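Local coordinates for demethylmenaquinone Methyltransferase (Thermus thermophilus, PDB 1J3L), which belongs to the RraA-like family and forms a trimer of alpha/beta subunits, each with a mixed central sheet, at residues 2-7 with 146-151; 140-145 with 154-159; 16-21 with 133-138; 57-62 with 88-93; 23-28 with 108-113. All blocks are in the same frame, centred on the assembly; numbering follows the deposited sequence.

Contact 4 lies near the centre of the chain, where two parallel strands form the middle of a mixed sheet. Contact 5, with its centre about 10 Å away, continues that sheet: V91 N lies 2.7 Å from L109 O, a probable hydrogen bond. Contacts 1 and 2 share the hairpin of strands 142-146 and 149-153, and L143 of contact 2 packs against V59 and F61 of contact 4. Contact 3 adds strand 16-18 beside 149-153 and brings V137 and L18 against F61. The centres of contacts 2 and 5 are about 21 Å apart. A magnesium ion is about 3 Å from the E155 side chain in contact 2, while contacts 1 and 3 touch the second subunit.

Contact 1 of 5, residues 2-7 with 146-151; sequences EARTTD and DEDGLL
The carboxylate oxygen OD2 of D146 is approached by two neighbouring residues of the N-terminal segment. T5 N, at the first turn of helix 5-11, donates to it at 2.9 Å and meets it nearly end-on to the C-O bond, while R4 NE makes a long salt bridge at 3.8 Å within the plane of the guanidinium. The two flat groups stand almost upright to each other, 81° apart. Further along the arginine, NH2 comes within 2.6 Å of E147 OE2 in a salt bridge whose hydrogen-bond angle is weak, and E147 also pairs with R30. D148 OD2 joins through a long salt bridge, 3.6 Å from R4 NH2, although its plane is turned just 18° from the guanidinium; its OD1 is bonded to T98 N of the second subunit. Next to the charged groups, T5 packs its methyl, CG2 touching D148 CB at 3.5 Å, and its hydroxyl side lies against L151. The other oxygen of D146, OD1, accepts D148 N at 2.7 Å, which helps hold the carboxylate toward the helix start. This is an Asx turn inside the type I turn that closes the beta hairpin of strands 142-146 and 149-153.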
# COMPACT_ATOMS: atom_id res chain seq x y z
N GLU A 2 -16.18 14.63 12.76
CA GLU A 2 -16.32 16.07 12.54
C GLU A 2 -16.07 16.41 11.07
O GLU A 2 -16.41 15.62 10.19
CB GLU A 2 -15.31 16.83 13.40
CG GLU A 2 -13.87 16.54 13.06
CD GLU A 2 -12.93 17.56 13.66
OE1 GLU A 2 -12.80 17.59 14.90
OE2 GLU A 2 -12.33 18.33 12.89
N ALA A 3 -15.51 17.58 10.80
CA ALA A 3 -15.21 17.98 9.43
C ALA A 3 -14.72 16.78 8.64
O ALA A 3 -14.21 15.81 9.20
CB ALA A 3 -14.13 19.08 9.43
N ARG A 4 -14.84 16.87 7.33
CA ARG A 4 -14.40 15.79 6.52
C ARG A 4 -13.89 16.32 5.22
O ARG A 4 -14.27 17.41 4.73
CB ARG A 4 -15.49 14.81 6.17
CG ARG A 4 -15.64 13.68 7.14
CD ARG A 4 -14.35 12.91 7.43
NE ARG A 4 -14.43 11.48 7.10
CZ ARG A 4 -15.48 10.69 7.32
NH1 ARG A 4 -16.58 11.17 7.88
NH2 ARG A 4 -15.43 9.41 6.97
N THR A 5 -13.07 15.49 4.61
CA THR A 5 -12.45 15.81 3.38
C THR A 5 -13.54 15.69 2.32
O THR A 5 -13.64 16.57 1.48
CB THR A 5 -11.25 14.83 3.20
OG1 THR A 5 -10.21 15.43 2.42
CG2 THR A 5 -11.74 13.53 2.60
N THR A 6 -14.33 14.61 2.37
CA THR A 6 -15.37 14.37 1.40
C THR A 6 -16.44 15.47 1.39
O THR A 6 -16.63 16.15 0.39
CB THR A 6 -16.01 12.97 1.63
OG1 THR A 6 -16.44 12.85 2.99
CG2 THR A 6 -14.98 11.88 1.35
N ASP A 7 -17.14 15.65 2.51
CA ASP A 7 -18.18 16.68 2.58
C ASP A 7 -17.69 18.01 2.03
O ASP A 7 -18.29 18.58 1.13
CB ASP A 7 -18.64 16.92 4.02
CG ASP A 7 -19.08 15.65 4.71
OD1 ASP A 7 -19.51 14.72 4.00
OD2 ASP A 7 -19.00 15.59 5.95
N ASP A 146 -7.71 13.02 6.43
CA ASP A 146 -8.41 11.92 7.08
C ASP A 146 -8.27 10.65 6.24
O ASP A 146 -7.54 10.64 5.25
CB ASP A 146 -9.89 12.27 7.32
CG ASP A 146 -10.65 12.54 6.04
OD1 ASP A 146 -10.47 11.77 5.07
OD2 ASP A 146 -11.45 13.50 6.01
N GLU A 147 -8.98 9.60 6.63
CA GLU A 147 -8.94 8.32 5.93
C GLU A 147 -9.30 8.35 4.44
O GLU A 147 -8.96 7.42 3.71
CB GLU A 147 -9.86 7.30 6.62
CG GLU A 147 -11.34 7.62 6.53
CD GLU A 147 -11.84 8.50 7.67
OE1 GLU A 147 -11.03 8.92 8.52
OE2 GLU A 147 -13.06 8.77 7.71
N ASP A 148 -9.99 9.39 3.99
CA ASP A 148 -10.36 9.47 2.59
C ASP A 148 -9.38 10.30 1.78
O ASP A 148 -9.57 10.48 0.57
CB ASP A 148 -11.78 10.05 2.41
CG ASP A 148 -12.85 9.18 3.04
OD1 ASP A 148 -12.92 7.97 2.71
OD2 ASP A 148 -13.64 9.70 3.85
N GLY A 149 -8.35 10.81 2.43
CA GLY A 149 -7.38 11.61 1.70
C GLY A 149 -7.11 13.01 2.22
O GLY A 149 -7.38 13.32 3.38
N LEU A 150 -6.58 13.86 1.35
CA LEU A 150 -6.24 15.23 1.71
C LEU A 150 -6.98 16.26 0.87
O LEU A 150 -6.99 16.17 -0.36
CB LEU A 150 -4.74 15.46 1.51
CG LEU A 150 -3.76 14.39 1.99
CD1 LEU A 150 -2.34 14.81 1.64
CD2 LEU A 150 -3.89 14.20 3.47
N LEU A 151 -7.58 17.24 1.54
CA LEU A 151 -8.29 18.30 0.85
C LEU A 151 -7.56 19.63 1.09
O LEU A 151 -7.27 19.99 2.23
CB LEU A 151 -9.73 18.41 1.35
CG LEU A 151 -10.61 19.42 0.60
CD1 LEU A 151 -10.82 18.97 -0.84
CD2 LEU A 151 -11.95 19.56 1.30

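Contact 2 of 5, residues 140-145 with 154-159; sequences GSFLLA and PEPPSG
G140 and P154 meet through their carbonyl groups, G140 O lying 3.9 Å from P154 O. The glycine has a positive phi, and the chain turns there on its way into strand 142-146. At S141 the touch is again made by the main chain, with CA 3.9 Å from P154 O; the hydroxyl is turned elsewhere and bonds to L138 O. F142 carries most of the contact. Its CB rests 3.5 Å from P156 N, and because CG stands opposite the backbone N about the first torsion (chi1 -172°), the ring extends along the proline-rich segment. P156 lays CB over one face of this ring in a CH-pi contact, 4.0 Å from the centroid and 18° off the normal, displaced somewhat toward the rim. P157 follows with CD 3.8 Å from F142 CD2, approaching obliquely. The strand itself is held by backbone bonds of F142 with L153. Beyond it, L144 points to the same side and packs on L8 of helix 5-11, a residue that P157 also touches. E155 turns away from the strand, its side chain about 3 Å from a bound magnesium ion. Between the two segments the chemistry is therefore apolar and aromatic: prolines fit against one phenyl ring through van der Waals and CH-pi contact, a grip that depends on close fit more than on directional bonds.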
# COMPACT_ATOMS: atom_id res chain seq x y z
N GLY A 140 -0.17 28.79 2.90
CA GLY A 140 -1.30 29.64 3.21
C GLY A 140 -2.67 29.06 2.93
O GLY A 140 -3.68 29.67 3.26
N SER A 141 -2.71 27.89 2.30
CA SER A 141 -3.99 27.25 2.02
C SER A 141 -4.34 26.45 3.27
O SER A 141 -3.50 26.30 4.15
CB SER A 141 -3.88 26.33 0.81
OG SER A 141 -2.79 25.43 0.96
N PHE A 142 -5.57 25.95 3.34
CA PHE A 142 -6.00 25.16 4.49
C PHE A 142 -5.98 23.69 4.08
O PHE A 142 -6.50 23.32 3.03
CB PHE A 142 -7.42 25.56 4.91
CG PHE A 142 -7.87 24.93 6.21
CD1 PHE A 142 -7.26 25.27 7.41
CD2 PHE A 142 -8.90 24.00 6.22
CE1 PHE A 142 -7.68 24.69 8.61
CE2 PHE A 142 -9.33 23.42 7.41
CZ PHE A 142 -8.71 23.76 8.61
N LEU A 143 -5.38 22.86 4.92
CA LEU A 143 -5.31 21.44 4.62
C LEU A 143 -6.15 20.62 5.58
O LEU A 143 -6.22 20.89 6.77
CB LEU A 143 -3.87 20.94 4.62
CG LEU A 143 -3.65 19.45 4.31
CD1 LEU A 143 -2.23 19.22 3.80
CD2 LEU A 143 -3.91 18.62 5.56
N LEU A 144 -6.80 19.61 5.02
CA LEU A 144 -7.65 18.71 5.78
C LEU A 144 -7.15 17.31 5.46
O LEU A 144 -6.86 17.00 4.31
CB LEU A 144 -9.11 18.87 5.35
CG LEU A 144 -9.96 19.80 6.21
CD1 LEU A 144 -11.05 20.45 5.39
CD2 LEU A 144 -10.55 19.00 7.36
N ALA A 145 -7.04 16.48 6.48
CA ALA A 145 -6.56 15.12 6.27
C ALA A 145 -7.30 14.10 7.09
O ALA A 145 -7.51 14.28 8.30
CB ALA A 145 -5.06 15.05 6.57
N PRO A 154 -8.28 27.00 -0.66
CA PRO A 154 -7.58 28.29 -0.76
C PRO A 154 -7.51 29.01 0.59
O PRO A 154 -6.65 29.86 0.81
CB PRO A 154 -8.41 29.05 -1.79
CG PRO A 154 -8.95 27.95 -2.66
CD PRO A 154 -9.38 26.93 -1.64
N GLU A 155 -8.45 28.66 1.46
CA GLU A 155 -8.54 29.20 2.82
C GLU A 155 -9.51 28.28 3.56
O GLU A 155 -10.24 27.51 2.94
CB GLU A 155 -9.05 30.65 2.81
CG GLU A 155 -10.52 30.84 2.47
CD GLU A 155 -11.03 32.24 2.81
OE1 GLU A 155 -10.56 33.23 2.20
OE2 GLU A 155 -11.91 32.36 3.70
N PRO A 156 -9.53 28.34 4.91
CA PRO A 156 -10.44 27.48 5.66
C PRO A 156 -11.91 27.66 5.27
O PRO A 156 -12.26 28.64 4.61
CB PRO A 156 -10.16 27.86 7.12
CG PRO A 156 -9.74 29.30 7.01
CD PRO A 156 -8.83 29.28 5.80
N PRO A 157 -12.78 26.72 5.66
CA PRO A 157 -14.22 26.77 5.36
C PRO A 157 -14.90 28.08 5.74
O PRO A 157 -14.79 28.54 6.88
CB PRO A 157 -14.77 25.58 6.13
CG PRO A 157 -13.65 24.59 6.06
CD PRO A 157 -12.45 25.46 6.36
N SER A 158 -15.61 28.67 4.78
CA SER A 158 -16.32 29.93 4.98
C SER A 158 -17.78 29.66 5.34
O SER A 158 -18.51 28.99 4.60
CB SER A 158 -16.26 30.79 3.71
OG SER A 158 -16.98 30.21 2.64
N GLY A 159 -18.21 30.19 6.49
CA GLY A 159 -19.58 29.99 6.93
C GLY A 159 -20.64 30.54 5.99
O GLY A 159 -21.05 31.70 6.11

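Contact 3 of 5, residues 16-21 with 133-138; sequences EALPMV and LGVEVL
Strand 16-18, an edge partner of strand 149-153, is crossed here by strand 135-137, the second arm of a two-stranded antiparallel hairpin formed with strand 130-132. Their short axes pass 7.3 Å apart, with 108° between the chain directions, so the two are layered across each other and meet through side chains. V135 lies at the middle of the contact, its two methyls dividing between E16 and L18. Its CG1 branch, set opposite the backbone N (chi1 178°), reaches E16 CB at 3.4 Å and lies along the aliphatic part of that glutamate. The CG2 branch faces the other way along strand 16-18, touching A17 O at 3.5 Å and L18 CD2 at 3.5 Å, a tight carbon pair. L18 and V135 slide past each other in opposite senses, and L18 CD2 also lies 3.9 Å from L133 CB. At the far end, V21 CG2 and L133 CD1 meet tip to tip, 3.7 Å apart. L133 and G134 both have positive phi and form the bend of the hairpin. V135 and V137 both pack on L152 of strand 149-153, with V137 also reaching V35 and T37 of strand 31-39. On segment 16-21, E16 and A17 meet K116 of the second subunit, and V21 packs on its L68.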
# COMPACT_ATOMS: atom_id res chain seq x y z
N GLU A 16 -8.47 21.43 -4.09
CA GLU A 16 -7.62 20.42 -4.71
C GLU A 16 -7.63 19.24 -3.75
O GLU A 16 -7.73 19.42 -2.55
CB GLU A 16 -6.20 20.95 -4.88
CG GLU A 16 -6.02 21.90 -6.04
CD GLU A 16 -5.93 21.17 -7.36
OE1 GLU A 16 -6.91 20.46 -7.70
OE2 GLU A 16 -4.89 21.29 -8.04
N ALA A 17 -7.52 18.03 -4.29
CA ALA A 17 -7.54 16.84 -3.45
C ALA A 17 -6.49 15.80 -3.86
O ALA A 17 -6.14 15.67 -5.04
CB ALA A 17 -8.93 16.20 -3.48
N LEU A 18 -5.97 15.09 -2.87
CA LEU A 18 -4.99 14.05 -3.09
C LEU A 18 -5.55 12.75 -2.52
O LEU A 18 -6.18 12.75 -1.45
CB LEU A 18 -3.67 14.40 -2.42
CG LEU A 18 -2.82 15.43 -3.15
CD1 LEU A 18 -1.60 15.80 -2.34
CD2 LEU A 18 -2.40 14.86 -4.49
N PRO A 19 -5.36 11.63 -3.23
CA PRO A 19 -5.87 10.35 -2.74
C PRO A 19 -5.06 9.92 -1.51
O PRO A 19 -3.95 10.40 -1.29
CB PRO A 19 -5.66 9.41 -3.93
CG PRO A 19 -4.45 10.01 -4.61
CD PRO A 19 -4.73 11.48 -4.55
N MSE A 20 -5.64 9.05 -0.70
CA MSE A 20 -4.96 8.57 0.50
C MSE A 20 -3.95 7.49 0.12
O MSE A 20 -4.16 6.31 0.37
CB MSE A 20 -5.98 8.02 1.51
CG MSE A 20 -5.37 7.59 2.84
SE MSE A 20 -3.87 8.69 3.36
CE MSE A 20 -4.79 10.36 3.61
N VAL A 21 -2.84 7.92 -0.49
CA VAL A 21 -1.77 7.02 -0.91
C VAL A 21 -0.56 7.19 0.03
O VAL A 21 0.55 6.79 -0.29
CB VAL A 21 -1.36 7.31 -2.36
CG1 VAL A 21 -2.55 7.08 -3.28
CG2 VAL A 21 -0.87 8.74 -2.50
N LEU A 133 2.06 15.00 -6.79
CA LEU A 133 1.16 14.07 -7.46
C LEU A 133 0.13 14.85 -8.27
O LEU A 133 -1.07 14.69 -8.10
CB LEU A 133 0.45 13.16 -6.46
CG LEU A 133 1.29 12.10 -5.73
CD1 LEU A 133 0.39 11.29 -4.81
CD2 LEU A 133 1.97 11.18 -6.73
N GLY A 134 0.64 15.73 -9.13
CA GLY A 134 -0.21 16.54 -9.98
C GLY A 134 -0.98 17.66 -9.31
O GLY A 134 -1.60 18.47 -9.99
N VAL A 135 -0.95 17.71 -7.98
CA VAL A 135 -1.67 18.75 -7.27
C VAL A 135 -0.76 19.82 -6.69
O VAL A 135 0.30 19.53 -6.12
CB VAL A 135 -2.54 18.16 -6.15
CG1 VAL A 135 -3.24 19.26 -5.39
CG2 VAL A 135 -3.57 17.22 -6.75
N GLU A 136 -1.18 21.07 -6.84
CA GLU A 136 -0.43 22.21 -6.34
C GLU A 136 -0.73 22.45 -4.87
O GLU A 136 -1.89 22.52 -4.46
CB GLU A 136 -0.79 23.46 -7.17
CG GLU A 136 -0.14 24.76 -6.69
CD GLU A 136 -0.54 25.97 -7.53
OE1 GLU A 136 -1.74 26.32 -7.55
OE2 GLU A 136 0.35 26.58 -8.16
N VAL A 137 0.31 22.57 -4.06
CA VAL A 137 0.12 22.83 -2.64
C VAL A 137 0.70 24.20 -2.36
O VAL A 137 1.87 24.47 -2.62
CB VAL A 137 0.81 21.77 -1.77
CG1 VAL A 137 0.63 22.12 -0.30
CG2 VAL A 137 0.19 20.40 -2.06
N LEU A 138 -0.14 25.09 -1.83
CA LEU A 138 0.29 26.45 -1.59
C LEU A 138 0.44 26.86 -0.14
O LEU A 138 -0.37 26.51 0.72
CB LEU A 138 -0.68 27.43 -2.27
CG LEU A 138 -0.85 27.40 -3.79
CD1 LEU A 138 -2.01 28.31 -4.16
CD2 LEU A 138 0.42 27.86 -4.48

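Contact 4 of 5, residues 57-62 with 88-93; sequences GQVLFV and GVVVHG
F61 has CG swung opposite its backbone N (chi1 -158°), which carries the phenyl ring over the neighbouring strand, while V90 holds its CG1 branch in the corresponding position, which places it against one face of the ring. The methyl sits nearly over the ring centre: V90 CG1 is 3.7 Å from the centroid, 12° off the normal, a clear CH-pi contact. H92 CB lies at the rim of the same ring, close to its plane. Beneath these side chains the strands run parallel, 4.6 Å between short axes and 11° apart in direction. Backbone bonds alternate from one side to the other: L60 N donates to G88 O at 3.0 Å, V90 N to L60 O at 2.7 Å, V62 N to V90 O at 2.7 Å, and H92 N to V62 O at 2.7 Å. Weaker CA-H...O contacts accompany them, among them V89 CA to L60 O at 3.2 Å. On the face opposite F61 and V90, V62 and V89 lie side by side and point the same way, with V62 CG2 4.2 Å from V89 CG1. V59 belongs to the face of F61 and V90. The pair forms the two strands of a beta-alpha-beta crossover connected through helix 75-83. Strand 31-39 flanks 58-63 and strand 107-110 flanks 88-92, so both strands are interior to the mixed sheet. L130 and V132 of strand 130-132 pack on F61, while L72, L73 and W86 meet V62, V89 and L60 on the other face.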
# COMPACT_ATOMS: atom_id res chain seq x y z
N GLY A 57 -2.05 25.44 14.98
CA GLY A 57 -3.03 25.43 13.91
C GLY A 57 -2.45 25.33 12.51
O GLY A 57 -3.06 25.79 11.54
N GLN A 58 -1.27 24.72 12.38
CA GLN A 58 -0.65 24.61 11.07
C GLN A 58 -0.27 23.19 10.67
O GLN A 58 -0.12 22.31 11.50
CB GLN A 58 0.60 25.50 11.00
CG GLN A 58 0.32 26.97 11.29
CD GLN A 58 1.57 27.76 11.60
OE1 GLN A 58 2.39 28.02 10.72
NE2 GLN A 58 1.74 28.12 12.86
N VAL A 59 -0.12 22.99 9.37
CA VAL A 59 0.27 21.71 8.82
C VAL A 59 1.48 21.92 7.92
O VAL A 59 1.44 22.73 7.00
CB VAL A 59 -0.86 21.10 7.98
CG1 VAL A 59 -0.36 19.87 7.25
CG2 VAL A 59 -2.01 20.72 8.88
N LEU A 60 2.56 21.19 8.19
CA LEU A 60 3.74 21.33 7.36
C LEU A 60 3.70 20.24 6.28
O LEU A 60 3.56 19.05 6.58
CB LEU A 60 5.02 21.20 8.19
CG LEU A 60 6.33 21.41 7.42
CD1 LEU A 60 6.44 22.89 7.04
CD2 LEU A 60 7.53 20.97 8.26
N PHE A 61 3.80 20.67 5.04
CA PHE A 61 3.79 19.76 3.90
C PHE A 61 5.22 19.74 3.38
O PHE A 61 5.71 20.74 2.86
CB PHE A 61 2.83 20.27 2.82
CG PHE A 61 2.34 19.20 1.89
CD1 PHE A 61 3.23 18.46 1.14
CD2 PHE A 61 0.99 18.96 1.75
CE1 PHE A 61 2.77 17.47 0.26
CE2 PHE A 61 0.52 17.98 0.87
CZ PHE A 61 1.42 17.24 0.13
N VAL A 62 5.89 18.61 3.53
CA VAL A 62 7.27 18.47 3.08
C VAL A 62 7.36 17.71 1.77
O VAL A 62 7.00 16.53 1.70
CB VAL A 62 8.14 17.73 4.11
CG1 VAL A 62 9.58 17.72 3.65
CG2 VAL A 62 8.00 18.39 5.46
N GLY A 88 0.01 18.82 12.29
CA GLY A 88 0.44 17.67 11.52
C GLY A 88 1.53 17.95 10.51
O GLY A 88 1.85 19.10 10.21
N VAL A 89 2.09 16.88 9.97
CA VAL A 89 3.15 16.94 8.97
C VAL A 89 2.81 15.96 7.86
O VAL A 89 2.43 14.81 8.12
CB VAL A 89 4.52 16.52 9.57
CG1 VAL A 89 5.65 16.89 8.59
CG2 VAL A 89 4.72 17.17 10.93
N VAL A 90 2.91 16.42 6.62
CA VAL A 90 2.66 15.55 5.47
C VAL A 90 3.96 15.45 4.70
O VAL A 90 4.49 16.46 4.25
CB VAL A 90 1.58 16.10 4.55
CG1 VAL A 90 1.55 15.30 3.27
CG2 VAL A 90 0.23 16.02 5.24
N VAL A 91 4.47 14.24 4.55
CA VAL A 91 5.73 14.06 3.86
C VAL A 91 5.62 13.34 2.52
O VAL A 91 5.24 12.16 2.47
CB VAL A 91 6.75 13.29 4.74
CG1 VAL A 91 8.09 13.15 4.03
CG2 VAL A 91 6.94 14.01 6.07
N HIS A 92 5.93 14.05 1.44
CA HIS A 92 5.93 13.42 0.13
C HIS A 92 7.35 12.87 0.11
O HIS A 92 8.25 13.47 -0.47
CB HIS A 92 5.77 14.43 -1.00
CG HIS A 92 5.69 13.79 -2.35
ND1 HIS A 92 6.36 14.28 -3.45
CD2 HIS A 92 5.00 12.70 -2.78
CE1 HIS A 92 6.09 13.53 -4.50
NE2 HIS A 92 5.26 12.56 -4.12
N GLY A 93 7.52 11.73 0.77
CA GLY A 93 8.82 11.09 0.89
C GLY A 93 8.77 10.14 2.07
O GLY A 93 7.68 9.65 2.42

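Contact 5 of 5, residues 23-28 with 108-113; sequences KSFGGR and LLALAA
The F25 ring stands beside the turn of segment 108-113, so that its CE2 lies 3.5 Å from A110 CB and its CE1 4.0 Å from A113 CB. A110 N lies at the ring edge, in its plane, whereas the two alanine methyls approach obliquely. The ring gets there because CG is opposite the carbonyl carbon (chi1 -66°), and T98 and L101 of helix 98-101 pack on it too. L108 points toward segment 23-28 and sets CB 3.4 Å from G26 N, where the lack of a side chain on G26 allows the approach. K23 runs extended past the L111 carbonyl. Antiparallel pairing of strands 23-24 and 107-110 underlies these side chains: K23 and A110 form a hydrogen-bonded pair, K23 N to A110 O at 2.6 Å and A110 N to K23 O at 3.2 Å, while S24 and L109 form the next, non-hydrogen-bonded one. F25 N then bonds to L108 O at 2.7 Å. A water bridges the segments beside L108, accepting from L108 N at 2.7 Å, donating to R28 O, and also bonding S24 OG. K23 packs on M20 and A113 on E147, both of the third subunit.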
# COMPACT_ATOMS: atom_id res chain seq x y z
N LYS A 23 0.94 6.59 4.05
CA LYS A 23 0.69 5.73 5.19
C LYS A 23 0.54 6.67 6.38
O LYS A 23 1.14 7.74 6.41
CB LYS A 23 1.86 4.77 5.41
CG LYS A 23 2.18 3.94 4.18
CD LYS A 23 3.00 2.70 4.50
CE LYS A 23 3.38 1.94 3.23
NZ LYS A 23 3.87 0.56 3.51
N SER A 24 -0.29 6.29 7.34
CA SER A 24 -0.48 7.12 8.52
C SER A 24 0.47 6.60 9.59
O SER A 24 0.36 5.47 10.04
CB SER A 24 -1.93 7.03 8.99
OG SER A 24 -2.26 8.11 9.85
N PHE A 25 1.41 7.45 10.00
CA PHE A 25 2.39 7.06 11.01
C PHE A 25 2.19 7.76 12.36
O PHE A 25 2.70 7.30 13.38
CB PHE A 25 3.81 7.38 10.50
CG PHE A 25 4.25 6.56 9.31
CD1 PHE A 25 4.71 5.26 9.47
CD2 PHE A 25 4.24 7.11 8.03
CE1 PHE A 25 5.17 4.52 8.37
CE2 PHE A 25 4.68 6.39 6.94
CZ PHE A 25 5.15 5.09 7.10
N GLY A 26 1.46 8.87 12.37
CA GLY A 26 1.24 9.61 13.60
C GLY A 26 0.13 9.06 14.48
O GLY A 26 -0.57 8.12 14.10
N GLY A 27 -0.04 9.65 15.65
CA GLY A 27 -1.09 9.20 16.56
C GLY A 27 -2.46 9.74 16.18
O GLY A 27 -3.47 9.32 16.75
N ARG A 28 -2.51 10.68 15.24
CA ARG A 28 -3.78 11.25 14.80
C ARG A 28 -4.07 10.85 13.36
O ARG A 28 -3.27 11.13 12.47
CB ARG A 28 -3.77 12.79 14.87
CG ARG A 28 -3.47 13.38 16.22
CD ARG A 28 -4.57 13.16 17.25
NE ARG A 28 -4.21 13.81 18.51
CZ ARG A 28 -4.92 13.73 19.63
NH1 ARG A 28 -6.06 13.04 19.66
NH2 ARG A 28 -4.49 14.35 20.72
N LEU A 108 0.71 12.45 11.00
CA LEU A 108 1.97 12.21 10.29
C LEU A 108 1.82 11.24 9.11
O LEU A 108 1.72 10.03 9.28
CB LEU A 108 3.04 11.67 11.26
CG LEU A 108 3.48 12.61 12.37
CD1 LEU A 108 4.50 11.91 13.26
CD2 LEU A 108 4.08 13.88 11.77
N LEU A 109 1.80 11.80 7.90
CA LEU A 109 1.67 11.01 6.69
C LEU A 109 2.98 10.98 5.92
O LEU A 109 3.73 11.96 5.90
CB LEU A 109 0.58 11.58 5.77
CG LEU A 109 -0.79 11.85 6.39
CD1 LEU A 109 -1.78 12.36 5.32
CD2 LEU A 109 -1.29 10.58 7.05
N ALA A 110 3.26 9.85 5.29
CA ALA A 110 4.46 9.70 4.51
C ALA A 110 4.20 8.57 3.53
O ALA A 110 3.24 7.82 3.69
CB ALA A 110 5.64 9.37 5.40
N LEU A 111 5.04 8.45 2.51
CA LEU A 111 4.89 7.40 1.52
C LEU A 111 5.42 6.09 2.08
O LEU A 111 4.95 5.01 1.72
CB LEU A 111 5.63 7.77 0.23
CG LEU A 111 5.09 9.00 -0.51
CD1 LEU A 111 5.99 9.35 -1.68
CD2 LEU A 111 3.66 8.73 -0.98
N ALA A 112 6.39 6.19 2.98
CA ALA A 112 6.99 5.01 3.57
C ALA A 112 8.02 5.34 4.63
O ALA A 112 8.46 6.48 4.76
CB ALA A 112 7.65 4.17 2.48
N ALA A 113 8.37 4.32 5.40
CA ALA A 113 9.41 4.47 6.41
C ALA A 113 10.70 3.93 5.76
O ALA A 113 10.64 3.08 4.86
CB ALA A 113 9.05 3.66 7.67
O HOH W 1 -1.04 10.37 11.38